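Local coordinates for probable manganase-dependent inorganic pyrophosphatase (Clostridium perfringens, PDB 3L2B), which probably hydrolyses inorganic pyrophosphate to phosphate through its catalytic part, while its regulatory region binds the activator diadenosine tetraphosphate, at residues 12-17 with 230-236. Residues are numbered along the deposited sequence; the frame is centred on the assembly and turned at random.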
ATOM      1  N   LEU A  12      15.621  -6.896  32.814  1.00 53.13           N
ATOM      2  CA  LEU A  12      15.539  -5.609  32.119  1.00 54.54           C
ATOM      3  C   LEU A  12      14.103  -5.159  32.001  1.00 55.76           C
ATOM      4  O   LEU A  12      13.159  -5.920  32.213  1.00 55.80           O
ATOM      5  CB  LEU A  12      16.161  -5.679  30.722  1.00 53.93           C
ATOM      6  CG  LEU A  12      17.666  -5.921  30.691  1.00 55.41           C
ATOM      7  CD1 LEU A  12      18.127  -6.245  29.296  1.00 56.69           C
ATOM      8  CD2 LEU A  12      18.400  -4.711  31.209  1.00 56.94           C
ATOM      9  N   GLU A  13      13.966  -3.890  31.662  1.00 57.32           N
ATOM     10  CA  GLU A  13      12.659  -3.310  31.378  1.00 58.78           C
ATOM     11  C   GLU A  13      12.281  -3.784  29.999  1.00 57.56           C
ATOM     12  O   GLU A  13      13.072  -3.680  29.069  1.00 56.51           O
ATOM     13  CB  GLU A  13      12.712  -1.787  31.349  1.00 60.12           C
ATOM     14  CG  GLU A  13      13.349  -1.143  32.559  1.00 64.85           C
ATOM     15  CD  GLU A  13      12.424  -1.103  33.743  1.00 69.46           C
ATOM     16  OE1 GLU A  13      11.366  -0.445  33.620  1.00 71.43           O
ATOM     17  OE2 GLU A  13      12.760  -1.721  34.784  1.00 71.93           O
ATOM     18  N   MET A  14      11.077  -4.302  29.865  1.00 57.46           N
ATOM     19  CA  MET A  14      10.607  -4.620  28.543  1.00 57.55           C
ATOM     20  C   MET A  14       9.168  -4.223  28.296  1.00 57.95           C
ATOM     21  O   MET A  14       8.359  -4.066  29.212  1.00 57.98           O
ATOM     22  CB  MET A  14      10.866  -6.092  28.209  1.00 57.06           C
ATOM     23  CG  MET A  14      10.269  -7.081  29.148  1.00 58.98           C
ATOM     24  SD  MET A  14      10.726  -8.763  28.672  1.00 62.95           S
ATOM     25  CE  MET A  14      12.453  -8.815  29.196  1.00 57.61           C
ATOM     26  N   ASP A  15       8.900  -4.040  27.011  1.00 57.88           N
ATOM     27  CA  ASP A  15       7.566  -3.751  26.517  1.00 58.64           C
ATOM     28  C   ASP A  15       6.809  -5.054  26.394  1.00 58.61           C
ATOM     29  O   ASP A  15       7.157  -5.927  25.587  1.00 58.50           O
ATOM     30  CB  ASP A  15       7.610  -3.069  25.148  1.00 58.47           C
ATOM     31  CG  ASP A  15       8.541  -1.878  25.110  1.00 59.05           C
ATOM     32  OD1 ASP A  15       8.507  -1.032  26.027  1.00 60.39           O
ATOM     33  OD2 ASP A  15       9.313  -1.786  24.140  1.00 62.15           O
ATOM     34  N   LYS A  16       5.773  -5.186  27.206  1.00 59.59           N
ATOM     35  CA  LYS A  16       4.861  -6.295  27.062  1.00 60.02           C
ATOM     36  C   LYS A  16       3.993  -5.929  25.890  1.00 59.47           C
ATOM     37  O   LYS A  16       3.311  -4.919  25.908  1.00 61.04           O
ATOM     38  CB  LYS A  16       4.017  -6.504  28.314  1.00 61.54           C
ATOM     39  CG  LYS A  16       4.826  -6.722  29.575  1.00 63.86           C
ATOM     40  CD  LYS A  16       5.684  -7.991  29.509  1.00 65.60           C
ATOM     41  CE  LYS A  16       6.711  -8.030  30.654  1.00 67.39           C
ATOM     42  NZ  LYS A  16       6.186  -7.484  31.956  1.00 69.35           N
ATOM     43  N   ILE A  17       4.070  -6.711  24.835  1.00 58.32           N
ATOM     44  CA  ILE A  17       3.194  -6.497  23.683  1.00 57.30           C
ATOM     45  C   ILE A  17       2.443  -7.768  23.491  1.00 55.92           C
ATOM     46  O   ILE A  17       3.058  -8.826  23.384  1.00 55.24           O
ATOM     47  CB  ILE A  17       3.957  -6.271  22.362  1.00 56.94           C
ATOM     48  CG1 ILE A  17       5.207  -5.402  22.540  1.00 57.90           C
ATOM     49  CG2 ILE A  17       3.012  -5.690  21.294  1.00 57.02           C
ATOM     50  CD1 ILE A  17       6.071  -5.410  21.287  1.00 58.57           C
ATOM     51  N   VAL A 230       7.260 -13.182  25.253  1.00 58.14           N
ATOM     52  CA  VAL A 230       7.061 -12.528  26.539  1.00 58.58           C
ATOM     53  C   VAL A 230       7.079 -11.015  26.428  1.00 58.17           C
ATOM     54  O   VAL A 230       6.884 -10.319  27.421  1.00 59.08           O
ATOM     55  CB  VAL A 230       8.116 -12.993  27.565  1.00 58.83           C
ATOM     56  CG1 VAL A 230       8.540 -11.858  28.453  1.00 59.51           C
ATOM     57  CG2 VAL A 230       7.552 -14.160  28.392  1.00 59.54           C
ATOM     58  N   GLY A 231       7.316 -10.524  25.213  1.00 57.15           N
ATOM     59  CA  GLY A 231       7.383  -9.090  24.951  1.00 56.27           C
ATOM     60  C   GLY A 231       8.459  -8.633  23.975  1.00 54.87           C
ATOM     61  O   GLY A 231       8.848  -9.324  23.048  1.00 53.76           O
ATOM     62  N   SER A 232       8.949  -7.435  24.228  1.00 54.11           N
ATOM     63  CA  SER A 232       9.911  -6.795  23.343  1.00 53.10           C
ATOM     64  C   SER A 232      10.820  -5.897  24.161  1.00 52.86           C
ATOM     65  O   SER A 232      10.398  -5.271  25.144  1.00 53.03           O
ATOM     66  CB  SER A 232       9.173  -6.013  22.268  1.00 52.66           C
ATOM     67  OG  SER A 232      10.033  -5.141  21.573  1.00 53.12           O
ATOM     68  N   ILE A 233      12.085  -5.887  23.781  1.00 52.35           N
ATOM     69  CA  ILE A 233      13.073  -5.021  24.424  1.00 52.52           C
ATOM     70  C   ILE A 233      13.678  -4.049  23.393  1.00 52.83           C
ATOM     71  O   ILE A 233      13.904  -4.410  22.251  1.00 51.04           O
ATOM     72  CB  ILE A 233      14.178  -5.857  25.160  1.00 51.89           C
ATOM     73  CG1 ILE A 233      15.087  -4.935  25.942  1.00 53.45           C
ATOM     74  CG2 ILE A 233      15.017  -6.666  24.210  1.00 50.25           C
ATOM     75  CD1 ILE A 233      15.784  -5.616  27.136  1.00 55.89           C
ATOM     76  N   ALA A 234      13.920  -2.819  23.827  1.00 54.70           N
ATOM     77  CA  ALA A 234      14.575  -1.800  22.986  1.00 56.70           C
ATOM     78  C   ALA A 234      16.098  -1.943  22.990  1.00 58.09           C
ATOM     79  O   ALA A 234      16.705  -2.383  23.969  1.00 58.02           O
ATOM     80  CB  ALA A 234      14.183  -0.384  23.431  1.00 56.89           C
ATOM     81  N   ARG A 235      16.692  -1.575  21.868  1.00 60.00           N
ATOM     82  CA  ARG A 235      18.156  -1.534  21.717  1.00 62.55           C
ATOM     83  C   ARG A 235      18.685  -0.557  22.738  1.00 63.84           C
ATOM     84  O   ARG A 235      18.179   0.545  22.860  1.00 64.44           O
ATOM     85  CB  ARG A 235      18.540  -1.101  20.296  1.00 63.36           C
ATOM     86  CG  ARG A 235      20.036  -1.063  19.986  1.00 67.40           C
ATOM     87  CD  ARG A 235      20.306  -1.167  18.461  1.00 70.35           C
ATOM     88  NE  ARG A 235      21.389  -0.293  18.017  1.00 75.62           N
ATOM     89  CZ  ARG A 235      22.689  -0.562  18.136  1.00 78.98           C
ATOM     90  NH1 ARG A 235      23.101  -1.695  18.689  1.00 79.56           N
ATOM     91  NH2 ARG A 235      23.587   0.317  17.707  1.00 81.57           N
ATOM     92  N   PHE A 236      19.683  -0.973  23.498  1.00 65.42           N
ATOM     93  CA  PHE A 236      20.133  -0.147  24.644  1.00 67.46           C
ATOM     94  C   PHE A 236      20.786   1.146  24.190  1.00 68.80           C
ATOM     95  O   PHE A 236      20.831   2.099  24.965  1.00 70.70           O
ATOM     96  CB  PHE A 236      21.100  -0.897  25.558  1.00 67.71           C
ATOM     97  CG  PHE A 236      20.636  -2.266  25.914  1.00 68.55           C
ATOM     98  CD1 PHE A 236      19.334  -2.481  26.352  1.00 69.03           C
ATOM     99  CD2 PHE A 236      21.491  -3.351  25.787  1.00 69.80           C
ATOM    100  CE1 PHE A 236      18.905  -3.746  26.658  1.00 68.56           C
ATOM    101  CE2 PHE A 236      21.060  -4.624  26.091  1.00 69.34           C
ATOM    102  CZ  PHE A 236      19.776  -4.824  26.527  1.00 69.20           C
TER
HETATM  103  O   HOH W   1      12.758  -2.015  26.242  1.00 57.90           O
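D15 and S232 join the two segments through a pair of backbone hydrogen bonds. D15 N donates to S232 O (2.7 Å), with a C=O...N angle of 166°. S232 N donates back to D15 O, also at 2.7 Å. Together they form a single antiparallel bridge of the hydrogen-bonded kind. Residues 12-17 meet the edge of strand 229-234 at this one bridge and run at an angle to it, not alongside as a further strand. The other side of 229-234 pairs with strand 219-223. A water extends the polar contact: it donates to E13 O and accepts from A234 N (2.8 Å).

The apolar contacts flank this bridge. L12 CD1 meets I233 CD1, and it also reaches F236 CZ (3.5 Å), oblique to the ring. Two extended torsions of I233, the first at -174°, together bring its CD1 to L12. M14 CG sits between the backbone N and the carbonyl carbon (chi1 57°). An extended chi2 then brings SD to V230 CG1 at 3.8 Å. I17 CD1 packs on S232 CB.

Two methylenes make van der Waals contact with carbonyl oxygens: M14 CB with S232 O (3.2 Å), and K16 CD with V230 O.

G231 CA comes within 3.2 Å of D15 O. Its backbone angles suit glycine, and V230 and G231 form a classic beta bulge opposite V222.

The segments belong to the two CBS sequence ranges, and I17 also touches I41 and P42 of strand 40-44. The S232 side chain lies about 8 Å from the bound diadenosine tetraphosphate. The single backbone bridge sets the D15-S232 register, and L12, M14 and I17 pack around it, consistent with a joint between the two CBS regions, as in a Bateman module.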